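Local coordinates for protein ectonucleotide pyrophosphatase/phosphodiesterase family member 5 (Mus musculus, PDB 5VEO) that probably hydrolyses nucleotide phosphodiester or pyrophosphate bonds as a zinc-dependent ectoenzyme, and holds AMP in its active site here, at residues A[118-129]-A[137-147]. The protein carries 1 engineered substitution. Residues are numbered along the deposited sequence; the frame is centred on the assembly and turned at random.
With ZN (zinc ion), chain F; AMP (adenosine monophosphate), chain Q; NAG (2-acetamido-2-deoxy-beta-D-glucopyranose), chain I.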
loop_
_atom_site.group_PDB
_atom_site.type_symbol
_atom_site.label_atom_id
_atom_site.label_comp_id
_atom_site.label_asym_id
_atom_site.label_seq_id
_atom_site.Cartn_x
_atom_site.Cartn_y
_atom_site.Cartn_z
ATOM N N HIS A 118 23.362 6.786 7.132
ATOM C CA HIS A 118 22.282 7.290 7.963
ATOM C C HIS A 118 21.595 6.128 8.686
ATOM O O HIS A 118 21.915 4.954 8.482
ATOM C CB HIS A 118 21.267 8.076 7.114
ATOM C CG HIS A 118 21.888 9.097 6.207
ATOM N ND1 HIS A 118 22.445 10.267 6.676
ATOM C CD2 HIS A 118 22.026 9.129 4.860
ATOM C CE1 HIS A 118 22.906 10.973 5.659
ATOM N NE2 HIS A 118 22.666 10.304 4.545
ATOM N N ALA A 119 20.661 6.473 9.565
ATOM C CA ALA A 119 19.882 5.500 10.321
ATOM C C ALA A 119 18.414 5.663 9.959
ATOM O O ALA A 119 17.943 6.782 9.819
ATOM C CB ALA A 119 20.052 5.691 11.832
ATOM N N SER A 120 17.706 4.548 9.827
ATOM C CA SER A 120 16.272 4.542 9.537
ATOM C C SER A 120 15.534 3.896 10.695
ATOM O O SER A 120 16.084 3.045 11.397
ATOM C CB SER A 120 15.942 3.749 8.273
ATOM O OG SER A 120 16.830 3.989 7.204
ATOM N N GLY A 121 14.257 4.262 10.854
ATOM C CA GLY A 121 13.416 3.667 11.868
ATOM C C GLY A 121 12.045 3.332 11.321
ATOM O O GLY A 121 11.521 4.081 10.496
ATOM N N ALA A 122 11.470 2.225 11.769
ATOM C CA ALA A 122 10.178 1.777 11.263
ATOM C C ALA A 122 9.334 1.240 12.401
ATOM O O ALA A 122 9.788 0.394 13.184
ATOM C CB ALA A 122 10.345 0.704 10.196
ATOM N N ALA A 123 8.107 1.738 12.482
ATOM C CA ALA A 123 7.137 1.363 13.500
ATOM C C ALA A 123 5.934 0.740 12.780
ATOM O O ALA A 123 4.964 1.425 12.436
ATOM C CB ALA A 123 6.764 2.553 14.325
ATOM N N MET A 124 6.053 -0.557 12.500
ATOM C CA MET A 124 5.024 -1.464 11.963
ATOM C C MET A 124 4.816 -1.323 10.458
ATOM O O MET A 124 3.848 -1.898 9.916
ATOM C CB MET A 124 3.687 -1.302 12.688
ATOM C CG MET A 124 3.821 -1.387 14.207
ATOM S SD MET A 124 4.711 -2.867 14.720
ATOM C CE MET A 124 4.432 -2.813 16.497
ATOM N N TRP A 125 5.720 -0.656 9.757
ATOM C CA TRP A 125 5.622 -0.522 8.305
ATOM C C TRP A 125 5.778 -1.880 7.622
ATOM O O TRP A 125 6.713 -2.623 7.939
ATOM C CB TRP A 125 6.701 0.437 7.811
ATOM C CG TRP A 125 6.619 0.742 6.347
ATOM C CD1 TRP A 125 7.154 0.031 5.318
ATOM C CD2 TRP A 125 5.959 1.865 5.764
ATOM N NE1 TRP A 125 6.855 0.636 4.118
ATOM C CE2 TRP A 125 6.136 1.776 4.372
ATOM C CE3 TRP A 125 5.246 2.938 6.289
ATOM C CZ2 TRP A 125 5.608 2.731 3.491
ATOM C CZ3 TRP A 125 4.731 3.877 5.422
ATOM C CH2 TRP A 125 4.916 3.765 4.041
ATOM N N PRO A 126 4.919 -2.221 6.660
ATOM C CA PRO A 126 5.030 -3.516 5.966
ATOM C C PRO A 126 6.429 -3.824 5.437
ATOM O O PRO A 126 7.037 -3.037 4.711
ATOM C CB PRO A 126 4.015 -3.367 4.827
ATOM C CG PRO A 126 2.964 -2.529 5.434
ATOM C CD PRO A 126 3.698 -1.505 6.257
ATOM N N GLY A 127 6.929 -5.010 5.796
ATOM C CA GLY A 127 8.240 -5.456 5.376
ATOM C C GLY A 127 9.408 -4.928 6.181
ATOM O O GLY A 127 10.534 -5.412 5.997
ATOM N N ALA A 128 9.198 -3.945 7.057
ATOM C CA ALA A 128 10.321 -3.357 7.777
ATOM C C ALA A 128 10.906 -4.303 8.824
ATOM O O ALA A 128 12.052 -4.104 9.252
ATOM C CB ALA A 128 9.889 -2.042 8.427
ATOM N N ASP A 129 10.166 -5.327 9.245
ATOM C CA ASP A 129 10.686 -6.313 10.183
ATOM C C ASP A 129 11.114 -7.594 9.474
ATOM O O ASP A 129 11.237 -8.653 10.111
ATOM C CB ASP A 129 9.669 -6.586 11.304
ATOM C CG ASP A 129 8.340 -7.131 10.810
ATOM O OD1 ASP A 129 7.916 -6.777 9.697
ATOM O OD2 ASP A 129 7.695 -7.898 11.569
ATOM N N PRO A 137 15.988 -2.144 8.870
ATOM C CA PRO A 137 16.120 -0.762 9.345
ATOM C C PRO A 137 16.948 -0.726 10.627
ATOM O O PRO A 137 16.909 -1.654 11.437
ATOM C CB PRO A 137 14.669 -0.329 9.595
ATOM C CG PRO A 137 13.827 -1.305 8.798
ATOM C CD PRO A 137 14.589 -2.600 8.924
ATOM N N THR A 138 17.689 0.366 10.809
ATOM C CA THR A 138 18.513 0.526 12.013
ATOM C C THR A 138 17.714 0.247 13.275
ATOM O O THR A 138 18.186 -0.448 14.189
ATOM C CB THR A 138 19.075 1.937 12.074
ATOM O OG1 THR A 138 19.651 2.265 10.810
ATOM C CG2 THR A 138 20.126 2.051 13.210
ATOM N N TYR A 139 16.488 0.786 13.337
ATOM C CA TYR A 139 15.544 0.537 14.410
ATOM C C TYR A 139 14.232 0.065 13.811
ATOM O O TYR A 139 13.749 0.660 12.839
ATOM C CB TYR A 139 15.254 1.793 15.240
ATOM C CG TYR A 139 16.460 2.564 15.774
ATOM C CD1 TYR A 139 17.058 2.198 16.963
ATOM C CD2 TYR A 139 16.957 3.676 15.112
ATOM C CE1 TYR A 139 18.129 2.898 17.470
ATOM C CE2 TYR A 139 18.043 4.397 15.615
ATOM C CZ TYR A 139 18.615 3.996 16.798
ATOM O OH TYR A 139 19.694 4.703 17.315
ATOM N N TYR A 140 13.628 -0.956 14.410
ATOM C CA TYR A 140 12.318 -1.400 13.941
ATOM C C TYR A 140 11.602 -2.150 15.053
ATOM O O TYR A 140 12.219 -2.648 16.007
ATOM C CB TYR A 140 12.428 -2.282 12.688
ATOM C CG TYR A 140 13.046 -3.630 12.939
ATOM C CD1 TYR A 140 12.260 -4.728 13.247
ATOM C CD2 TYR A 140 14.422 -3.808 12.866
ATOM C CE1 TYR A 140 12.834 -5.982 13.496
ATOM C CE2 TYR A 140 15.006 -5.055 13.120
ATOM C CZ TYR A 140 14.204 -6.132 13.422
ATOM O OH TYR A 140 14.783 -7.363 13.673
ATOM N N LEU A 141 10.307 -2.236 14.912
ATOM C CA LEU A 141 9.463 -3.025 15.800
ATOM C C LEU A 141 9.012 -4.311 15.118
ATOM O O LEU A 141 8.536 -4.267 13.977
ATOM C CB LEU A 141 8.232 -2.228 16.228
ATOM C CG LEU A 141 8.461 -0.814 16.787
ATOM C CD1 LEU A 141 7.136 -0.144 17.169
ATOM C CD2 LEU A 141 9.427 -0.839 17.978
ATOM N N PRO A 142 9.111 -5.470 15.763
ATOM C CA PRO A 142 8.411 -6.655 15.252
ATOM C C PRO A 142 6.931 -6.361 15.063
ATOM O O PRO A 142 6.295 -5.753 15.920
ATOM C CB PRO A 142 8.648 -7.696 16.352
ATOM C CG PRO A 142 9.892 -7.231 17.020
ATOM C CD PRO A 142 9.744 -5.746 17.056
ATOM N N TYR A 143 6.375 -6.757 13.919
ATOM C CA TYR A 143 4.996 -6.369 13.644
ATOM C C TYR A 143 4.060 -6.913 14.719
ATOM O O TYR A 143 4.071 -8.111 15.046
ATOM C CB TYR A 143 4.510 -6.846 12.274
ATOM C CG TYR A 143 3.107 -6.328 12.034
ATOM C CD1 TYR A 143 2.000 -7.135 12.211
ATOM C CD2 TYR A 143 2.896 -4.987 11.731
ATOM C CE1 TYR A 143 0.715 -6.651 12.025
ATOM C CE2 TYR A 143 1.612 -4.485 11.549
ATOM C CZ TYR A 143 0.518 -5.322 11.731
ATOM O OH TYR A 143 -0.759 -4.824 11.543
ATOM N N ASN A 144 3.219 -6.026 15.238
ATOM C CA ASN A 144 2.238 -6.410 16.245
ATOM C C ASN A 144 1.105 -5.398 16.174
ATOM O O ASN A 144 1.261 -4.253 16.607
ATOM C CB ASN A 144 2.872 -6.465 17.631
ATOM C CG ASN A 144 1.928 -7.023 18.667
ATOM O OD1 ASN A 144 0.722 -6.797 18.597
ATOM N ND2 ASN A 144 2.466 -7.761 19.637
ATOM N N GLU A 145 -0.028 -5.830 15.629
ATOM C CA GLU A 145 -1.166 -4.944 15.422
ATOM C C GLU A 145 -1.733 -4.400 16.727
ATOM O O GLU A 145 -2.423 -3.368 16.712
ATOM C CB GLU A 145 -2.234 -5.710 14.635
ATOM C CG GLU A 145 -3.403 -4.882 14.226
ATOM C CD GLU A 145 -4.229 -5.568 13.165
ATOM O OE1 GLU A 145 -4.139 -6.811 13.070
ATOM O OE2 GLU A 145 -4.941 -4.874 12.404
ATOM N N SER A 146 -1.468 -5.077 17.857
ATOM C CA SER A 146 -1.990 -4.659 19.156
ATOM C C SER A 146 -1.259 -3.469 19.753
ATOM O O SER A 146 -1.736 -2.911 20.748
ATOM C CB SER A 146 -1.917 -5.817 20.147
ATOM O OG SER A 146 -2.694 -6.901 19.675
ATOM N N VAL A 147 -0.106 -3.093 19.213
ATOM C CA VAL A 147 0.627 -1.962 19.761
ATOM C C VAL A 147 -0.119 -0.689 19.398
ATOM O O VAL A 147 -0.476 -0.467 18.232
ATOM C CB VAL A 147 2.070 -1.943 19.239
ATOM C CG1 VAL A 147 2.788 -0.700 19.699
ATOM C CG2 VAL A 147 2.823 -3.178 19.713
HETATM ZN ZN ZN F . -5.821 -5.377 10.577
HETATM P P AMP Q . -4.650 -4.675 3.079
HETATM O O1P AMP Q . -4.161 -5.185 1.757
HETATM O O2P AMP Q . -6.097 -5.102 3.353
HETATM O O3P AMP Q . -4.492 -3.165 3.235
HETATM O "O5'" AMP Q . -3.756 -5.326 4.236
HETATM C "C5'" AMP Q . -3.642 -4.642 5.494
HETATM C "C4'" AMP Q . -3.557 -5.565 6.678
HETATM O "O4'" AMP Q . -2.252 -6.128 6.717
HETATM C "C3'" AMP Q . -3.728 -4.846 8.017
HETATM O "O3'" AMP Q . -4.983 -5.149 8.586
HETATM C "C2'" AMP Q . -2.602 -5.389 8.903
HETATM O "O2'" AMP Q . -3.012 -5.883 10.150
HETATM C "C1'" AMP Q . -1.980 -6.476 8.051
HETATM N N9 AMP Q . -0.547 -6.577 8.214
HETATM C C8 AMP Q . 0.384 -5.657 7.905
HETATM N N7 AMP Q . 1.618 -6.143 8.187
HETATM C C5 AMP Q . 1.433 -7.398 8.676
HETATM C C6 AMP Q . 2.297 -8.492 9.164
HETATM N N6 AMP Q . 3.632 -8.332 9.189
HETATM N N1 AMP Q . 1.718 -9.634 9.577
HETATM C C2 AMP Q . 0.387 -9.825 9.559
HETATM N N3 AMP Q . -0.470 -8.887 9.123
HETATM C C4 AMP Q . 0.011 -7.676 8.695
HETATM C C1 NAG I . 1.628 -8.339 20.651
HETATM C C2 NAG I . 2.149 -9.701 21.089
HETATM C C3 NAG I . 1.143 -10.347 22.010
HETATM C C4 NAG I . 0.900 -9.460 23.220
HETATM C C5 NAG I . 0.575 -8.006 22.857
HETATM C C6 NAG I . 0.734 -7.124 24.081
HETATM C C7 NAG I . 3.520 -11.317 19.841
HETATM C C8 NAG I . 3.624 -12.152 18.598
HETATM N N2 NAG I . 2.419 -10.565 19.951
HETATM O O3 NAG I . 1.653 -11.600 22.452
HETATM O O4 NAG I . -0.191 -9.983 23.967
HETATM O O5 NAG I . 1.441 -7.483 21.824
HETATM O O6 NAG I . 1.053 -5.771 23.785
HETATM O O7 NAG I . 4.393 -11.325 20.705
HETATM O O HOH W 1 8.240 -2.335 12.254
HETATM O O HOH W 2 -6.264 -7.663 10.197
HETATM O O HOH W 3 -6.191 -7.298 12.096
HETATM O O HOH W 4 -7.114 -5.349 12.570
#
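S120 O accepts from Y139 N at 3.0 Å, and A122 then gives its N to Y139 O and takes L141 N on its own O. This is the ladder of a parallel pair, G121 bridging to Y139 and A122 to Y140. It adds strand 139-140 as one outermost strand of the mixed central sheet of an alkaline-phosphatase-like fold. Before the first bridge, T138 OG1 accepts from S120 N (3.2 Å).

Past the last bridge the backbones part, and a water accepts from M124 N and lies close to L141 O. The M124 chain, bent at chi2 (-52°), brings its sulfur 3.5 Å from N144 N, a weak hydrogen bond, while CE lies 3.6 Å from V147 CG2 and also meets L141 CB. The same sulfur makes an oblique Met-aromatic contact with Y143, 5.0 Å from SD to the ring centroid. D129 OD2 receives Y143 N (2.9 Å) from well above the carboxylate plane.

Held at its N by D129 OD2 and touched by M124, Y143 reaches the nucleotide. With CG anti to the backbone N (chi1 -176°), its ring lays one face against the adenine, AMP C5 standing 3.5 Å above its plane, while M124 O lies at the ring's edge. Y143 OH accepts from AMP O2'. In the second shell, Y98 OH bonds D129 OD2 and E174 OE1 bonds Y143 OH. With an alanine in place of Y143, the ring face against the adenine and the acceptor for AMP O2' would probably both be lost. N144 carries a glycan on ND2, and its OD1 accepts from S146 N in an Asx turn spanning E145. From that turn E145, with D178, binds a zinc ion; E145 OE2 lies 2.1 Å from the metal, which AMP O3' also ligates.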